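Local coordinates for protein putative phosphoglycolate phosphatase (Lactobacillus delbrueckii, PDB 2HI0) that probably dephosphorylates 2-phosphoglycolate, as a phosphatase of the haloacid dehalogenase (HAD) superfamily, at residues H37-E42 with T57-Y62. Residues are numbered along the deposited sequence; the frame is centred on the assembly and turned at random. Where two conformers were deposited one is given.
Sequences HDFTVE and TRALAY
F39 and A59 meet where the loop leading into helix 41-47 faces helix 52-63, and they illustrate how one aromatic ring can join two neighbouring parts of what is probably a helical cap. The far end of the F39 ring does the touching: CZ of F39 lies 3.9 Å from CB of A59, and CE2 of F39 stands 4.1 Å from the same methyl. CZ of F39 also comes within 3.6 Å of the carbonyl O of A59, an oblique van der Waals approach. On the next turn of the helix Y62 adds a slighter touch, its CD2 lying 4.1 Å from CE1 of F39. Here the two rings meet edge to edge, their planes turned about 40° apart and not stacked, and the side chains run past one another in opposite directions. Placing CG of F39 anti to its carbonyl carbon (chi1 -61°) sends the ring across to the helix, while Y62, with CG anti to the backbone N (chi1 -164°), presents the CD2 edge of its ring. Outside the two segments, F39 also touches I44, and its backbone N is hydrogen-bonded to OD1 of N27 in helix 19-32, whose F30 packs on A59. An alanine in place of F39 would remove the whole ring, and the methyl of A59 and the CD2 edge of Y62 would probably face a gap. These helices follow the first strand of the Rossmann-like core and the probable HAD DxD motif, whose D10 and D12 bind sodium here. With no hydrogen bond between the segments, their fit rests on van der Waals contact and shape.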
ATOM      1  N   HIS A  37      23.357  -3.000  -1.112  1.00 16.55           N
ATOM      2  CA  HIS A  37      22.288  -3.141  -2.101  1.00 13.65           C
ATOM      3  C   HIS A  37      21.910  -4.593  -2.367  1.00 13.38           C
ATOM      4  O   HIS A  37      21.708  -5.014  -3.521  1.00 14.31           O
ATOM      5  CB  HIS A  37      22.734  -2.454  -3.423  1.00 13.47           C
ATOM      6  CG  HIS A  37      24.118  -2.808  -3.859  1.00 11.69           C
ATOM      7  ND1 HIS A  37      25.222  -2.076  -3.478  1.00 12.29           N
ATOM      8  CD2 HIS A  37      24.581  -3.822  -4.628  1.00 10.49           C
ATOM      9  CE1 HIS A  37      26.306  -2.636  -4.000  1.00 12.51           C
ATOM     10  NE2 HIS A  37      25.943  -3.691  -4.707  1.00 13.63           N
ATOM     11  N   ASP A  38      21.776  -5.329  -1.280  1.00 13.76           N
ATOM     12  CA  ASP A  38      21.392  -6.737  -1.322  1.00 16.08           C
ATOM     13  C   ASP A  38      20.139  -6.988  -0.482  1.00 14.76           C
ATOM     14  O   ASP A  38      20.015  -8.026   0.146  1.00 15.10           O
ATOM     15  CB  ASP A  38      22.545  -7.581  -0.789  1.00 16.44           C
ATOM     16  CG  ASP A  38      22.913  -7.200   0.666  1.00 22.69           C
ATOM     17  OD1 ASP A  38      22.299  -6.241   1.218  1.00 31.37           O
ATOM     18  OD2 ASP A  38      23.801  -7.863   1.249  1.00 37.12           O
ATOM     19  N   PHE A  39      19.206  -6.038  -0.454  1.00 13.45           N
ATOM     20  CA  PHE A  39      17.930  -6.266   0.248  1.00 13.02           C
ATOM     21  C   PHE A  39      17.137  -7.374  -0.431  1.00 13.11           C
ATOM     22  O   PHE A  39      17.211  -7.544  -1.657  1.00 14.14           O
ATOM     23  CB  PHE A  39      17.057  -5.024   0.311  1.00 14.12           C
ATOM     24  CG  PHE A  39      17.679  -3.858   1.051  1.00 13.59           C
ATOM     25  CD1 PHE A  39      17.954  -3.944   2.410  1.00 16.81           C
ATOM     26  CD2 PHE A  39      17.915  -2.655   0.404  1.00 16.52           C
ATOM     27  CE1 PHE A  39      18.462  -2.857   3.122  1.00 20.67           C
ATOM     28  CE2 PHE A  39      18.424  -1.557   1.086  1.00 16.18           C
ATOM     29  CZ  PHE A  39      18.703  -1.669   2.474  1.00 20.61           C
ATOM     30  N   THR A  40      16.401  -8.115   0.395  1.00 15.30           N
ATOM     31  CA  THR A  40      15.557  -9.209  -0.049  1.00 16.55           C
ATOM     32  C   THR A  40      14.125  -8.698  -0.177  1.00 14.60           C
ATOM     33  O   THR A  40      13.772  -7.633   0.346  1.00 13.25           O
ATOM     34  CB  THR A  40      15.556 -10.368   0.999  1.00 16.30           C
ATOM     35  OG1 THR A  40      15.024  -9.861   2.223  1.00 17.72           O
ATOM     36  CG2 THR A  40      17.005 -10.919   1.276  1.00 17.41           C
ATOM     37  N   VAL A  41      13.282  -9.472  -0.859  1.00 13.80           N
ATOM     38  CA  VAL A  41      11.837  -9.189  -0.888  1.00 16.38           C
ATOM     39  C   VAL A  41      11.238  -9.123   0.518  1.00 14.91           C
ATOM     40  O   VAL A  41      10.361  -8.294   0.776  1.00 15.95           O
ATOM     41  CB  VAL A  41      11.046 -10.207  -1.731  1.00 16.56           C
ATOM     42  CG1 VAL A  41       9.573 -10.168  -1.387  1.00 22.95           C
ATOM     43  CG2 VAL A  41      11.323 -10.009  -3.215  1.00 21.25           C
ATOM     44  N   GLU A  42      11.722  -9.960   1.433  0.50 13.34           N
ATOM     45  CA  GLU A  42      11.209  -9.919   2.802  0.50 12.14           C
ATOM     46  C   GLU A  42      11.591  -8.603   3.497  0.50 13.69           C
ATOM     47  O   GLU A  42      10.822  -8.084   4.314  0.50 14.49           O
ATOM     48  CB  GLU A  42      11.686 -11.116   3.653  0.50 13.08           C
ATOM     49  CG  GLU A  42      11.056 -12.473   3.302  0.50 12.02           C
ATOM     50  CD  GLU A  42       9.512 -12.492   3.253  0.50 18.67           C
ATOM     51  OE1 GLU A  42       8.885 -12.476   4.334  0.50 25.19           O
ATOM     52  OE2 GLU A  42       8.924 -12.546   2.132  0.50 20.15           O
ATOM     53  N   THR A  57      13.873   5.644   4.744  1.00  9.69           N
ATOM     54  CA  THR A  57      14.379   5.892   6.108  1.00  9.90           C
ATOM     55  C   THR A  57      14.596   4.540   6.836  1.00  9.55           C
ATOM     56  O   THR A  57      15.614   4.292   7.473  1.00 12.88           O
ATOM     57  CB  THR A  57      13.384   6.775   6.918  1.00  9.29           C
ATOM     58  OG1 THR A  57      13.127   7.998   6.215  1.00 11.71           O
ATOM     59  CG2 THR A  57      13.911   7.100   8.350  1.00 11.31           C
ATOM     60  N   ARG A  58      13.584   3.664   6.761  1.00 10.45           N
ATOM     61  CA  ARG A  58      13.669   2.297   7.283  1.00  8.35           C
ATOM     62  C   ARG A  58      14.840   1.519   6.676  1.00  8.87           C
ATOM     63  O   ARG A  58      15.601   0.828   7.414  1.00 10.13           O
ATOM     64  CB  ARG A  58      12.344   1.604   7.049  1.00 10.39           C
ATOM     65  CG  ARG A  58      11.218   1.962   8.049  1.00  8.49           C
ATOM     66  CD  ARG A  58       9.933   1.249   7.585  1.00 10.61           C
ATOM     67  NE  ARG A  58       8.851   1.421   8.539  1.00  9.51           N
ATOM     68  CZ  ARG A  58       7.575   1.208   8.256  1.00  9.55           C
ATOM     69  NH1 ARG A  58       7.216   0.921   7.003  1.00 11.04           N
ATOM     70  NH2 ARG A  58       6.672   1.357   9.196  1.00 11.54           N
ATOM     71  N   ALA A  59      14.982   1.611   5.359  1.00 10.16           N
ATOM     72  CA  ALA A  59      16.043   0.839   4.667  1.00 10.97           C
ATOM     73  C   ALA A  59      17.436   1.304   5.075  1.00 10.96           C
ATOM     74  O   ALA A  59      18.311   0.478   5.315  1.00 11.15           O
ATOM     75  CB  ALA A  59      15.909   0.930   3.109  1.00 13.62           C
ATOM     76  N   LEU A  60      17.613   2.605   5.214  1.00 11.38           N
ATOM     77  CA  LEU A  60      18.882   3.164   5.680  1.00 11.10           C
ATOM     78  C   LEU A  60      19.164   2.744   7.126  1.00  9.98           C
ATOM     79  O   LEU A  60      20.296   2.439   7.471  1.00 12.22           O
ATOM     80  CB  LEU A  60      18.918   4.692   5.527  1.00 11.03           C
ATOM     81  CG  LEU A  60      19.018   5.255   4.116  1.00  8.94           C
ATOM     82  CD1 LEU A  60      18.790   6.792   4.087  1.00 12.59           C
ATOM     83  CD2 LEU A  60      20.420   4.903   3.502  1.00 11.93           C
ATOM     84  N   ALA A  61      18.133   2.732   7.968  1.00  8.42           N
ATOM     85  CA  ALA A  61      18.318   2.313   9.376  1.00  9.25           C
ATOM     86  C   ALA A  61      18.683   0.835   9.436  1.00 11.25           C
ATOM     87  O   ALA A  61      19.548   0.429  10.223  1.00 11.96           O
ATOM     88  CB  ALA A  61      17.019   2.560  10.158  1.00 11.07           C
ATOM     89  N   TYR A  62      18.021   0.038   8.600  1.00 10.96           N
ATOM     90  CA  TYR A  62      18.316  -1.382   8.546  1.00 10.14           C
ATOM     91  C   TYR A  62      19.759  -1.605   8.077  1.00  9.65           C
ATOM     92  O   TYR A  62      20.500  -2.423   8.687  1.00 11.25           O
ATOM     93  CB  TYR A  62      17.309  -2.088   7.642  1.00 12.59           C
ATOM     94  CG  TYR A  62      17.316  -3.555   7.838  1.00 11.94           C
ATOM     95  CD1 TYR A  62      16.817  -4.097   9.010  1.00 16.91           C
ATOM     96  CD2 TYR A  62      17.810  -4.409   6.854  1.00 15.70           C
ATOM     97  CE1 TYR A  62      16.793  -5.479   9.219  1.00 13.84           C
ATOM     98  CE2 TYR A  62      17.792  -5.801   7.049  1.00 14.95           C
ATOM     99  CZ  TYR A  62      17.296  -6.320   8.258  1.00 16.59           C
ATOM    100  OH  TYR A  62      17.277  -7.677   8.499  1.00 26.56           O
TER